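Local coordinates for cellulosomal scaffoldin (Acetivibrio cellulolyticus, PDB 4WI0), which probably hydrolyses beta-1,4-glucosidic bonds in cellulose as a whole protein and, through the X-dockerin part present here, docks to a type II cohesin in cellulosome assembly, at residues B[64-68]-B[152-156]. The protein carries 1 engineered substitution. Residues are numbered along the deposited sequence; the frame is centred on the assembly and turned at random.
Sequences YLTRE and VSSDY
Tyr156, the C-terminal residue, turns the edge of its ring to the carbonyls of Leu65 and Thr66 and gives its hydroxyl proton to the carbonyl of Leu65, OH to O 2.7 Å. The donor stands 27° out of that carbonyl's plane, and the same OH also accepts from the backbone N of Trp90, so two hydrogen bonds hold the hydroxyl. One residue on, Ser153 OG donates to Thr66 O at 2.8 Å; chi1 of -66° sets the hydroxyl beside its own backbone N and turns it to Thr66. Two successive carbonyls are thus taken by two side chains of the C-terminal turn. A water accepts from Glu68 N and lies 2.7 Å from Ser153 O, which it can bridge to.

Arg67 covers one face of the Tyr156 ring. With CG anti to the backbone N (chi1 -177°) and the chain extended, its aliphatic part runs across the ring, and CD makes a CH-pi contact 3.8 Å from the centroid. The guanidinium lies beyond the centre, over CD1 and CB, its plane 21° from that of the ring. NH1 is spent on the carbonyl of Leu88, while NH2 lies near the terminal carboxylate, 4.0 Å from Tyr156 OXT, a long salt bridge through charge alone.

Apolar contact comes from Leu65, whose CD2 reaches Tyr156 CE2 at 3.8 Å and also lies against the carbonyl of Val152. The Leu65 side chain also touches Asp93, a calcium ligand.

The arrangement joins the start of edge strand 67-74 of the beta-sandwich X module, and the residues leading into it, to the C-terminal 3-10 turn of the EF-hand-like dockerin module, an intramolecular interface that ties the two modules of an X-dockerin together.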
# COMPACT_ATOMS: atom_id res chain seq x y z
N TYR B 64 -8.29 13.25 1.38
CA TYR B 64 -9.43 12.37 1.12
C TYR B 64 -10.31 12.97 0.03
O TYR B 64 -10.42 14.19 -0.08
CB TYR B 64 -10.31 12.20 2.36
CG TYR B 64 -9.73 11.26 3.37
CD1 TYR B 64 -8.74 11.68 4.24
CD2 TYR B 64 -10.17 9.94 3.46
CE1 TYR B 64 -8.18 10.81 5.17
CE2 TYR B 64 -9.62 9.06 4.39
CZ TYR B 64 -8.62 9.50 5.24
OH TYR B 64 -8.08 8.64 6.17
N LEU B 65 -10.94 12.10 -0.75
CA LEU B 65 -11.86 12.52 -1.80
C LEU B 65 -13.17 13.04 -1.17
O LEU B 65 -13.86 12.33 -0.43
CB LEU B 65 -12.16 11.36 -2.74
CG LEU B 65 -12.96 11.66 -3.99
CD1 LEU B 65 -12.13 12.49 -4.96
CD2 LEU B 65 -13.40 10.36 -4.62
N THR B 66 -13.47 14.30 -1.44
CA THR B 66 -14.65 14.95 -0.89
C THR B 66 -15.92 14.18 -1.27
O THR B 66 -16.06 13.71 -2.39
CB THR B 66 -14.70 16.44 -1.34
OG1 THR B 66 -13.62 17.14 -0.70
CG2 THR B 66 -16.04 17.10 -0.97
N ARG B 67 -16.82 14.03 -0.30
CA ARG B 67 -18.08 13.32 -0.49
C ARG B 67 -19.26 14.27 -0.31
O ARG B 67 -19.26 15.13 0.57
CB ARG B 67 -18.19 12.15 0.50
CG ARG B 67 -19.45 11.31 0.33
CD ARG B 67 -19.34 9.96 1.01
NE ARG B 67 -20.44 9.07 0.66
CZ ARG B 67 -20.46 7.75 0.85
NH1 ARG B 67 -19.42 7.11 1.39
NH2 ARG B 67 -21.53 7.06 0.49
N GLU B 68 -20.28 14.09 -1.15
CA GLU B 68 -21.54 14.80 -0.98
C GLU B 68 -22.67 13.79 -0.89
O GLU B 68 -22.76 12.85 -1.69
CB GLU B 68 -21.77 15.79 -2.13
CG GLU B 68 -20.82 16.97 -2.10
CD GLU B 68 -21.07 17.98 -3.20
OE1 GLU B 68 -21.69 19.02 -2.93
OE2 GLU B 68 -20.64 17.75 -4.35
N VAL B 152 -13.82 9.65 -9.02
CA VAL B 152 -14.05 11.07 -8.71
C VAL B 152 -15.17 11.14 -7.67
O VAL B 152 -15.75 10.12 -7.30
CB VAL B 152 -14.41 11.88 -9.99
CG1 VAL B 152 -13.24 11.85 -10.97
CG2 VAL B 152 -15.68 11.36 -10.65
N SER B 153 -15.48 12.34 -7.18
CA SER B 153 -16.42 12.48 -6.06
C SER B 153 -17.83 11.94 -6.36
O SER B 153 -18.48 11.40 -5.48
CB SER B 153 -16.48 13.94 -5.58
OG SER B 153 -15.23 14.32 -5.02
N SER B 154 -18.28 12.07 -7.61
CA SER B 154 -19.62 11.60 -7.98
C SER B 154 -19.77 10.07 -8.02
O SER B 154 -20.87 9.57 -8.23
CB SER B 154 -20.04 12.20 -9.33
OG SER B 154 -19.11 11.86 -10.35
N ASP B 155 -18.67 9.33 -7.83
CA ASP B 155 -18.70 7.86 -7.84
C ASP B 155 -19.07 7.25 -6.48
O ASP B 155 -19.36 6.06 -6.40
CB ASP B 155 -17.36 7.29 -8.30
CG ASP B 155 -17.04 7.63 -9.74
OD1 ASP B 155 -17.94 7.60 -10.60
OD2 ASP B 155 -15.86 7.92 -10.02
N TYR B 156 -19.03 8.05 -5.40
CA TYR B 156 -19.46 7.57 -4.07
C TYR B 156 -20.90 7.08 -4.10
O TYR B 156 -21.72 7.60 -4.85
CB TYR B 156 -19.41 8.69 -3.02
CG TYR B 156 -18.08 8.93 -2.36
CD1 TYR B 156 -17.55 8.01 -1.46
CD2 TYR B 156 -17.38 10.10 -2.59
CE1 TYR B 156 -16.33 8.24 -0.84
CE2 TYR B 156 -16.16 10.33 -1.99
CZ TYR B 156 -15.65 9.40 -1.10
OH TYR B 156 -14.44 9.66 -0.50
OXT TYR B 156 -21.28 6.18 -3.36
O HOH W 1 -20.09 12.71 -3.75
O HOH W 2 -22.29 10.93 -4.23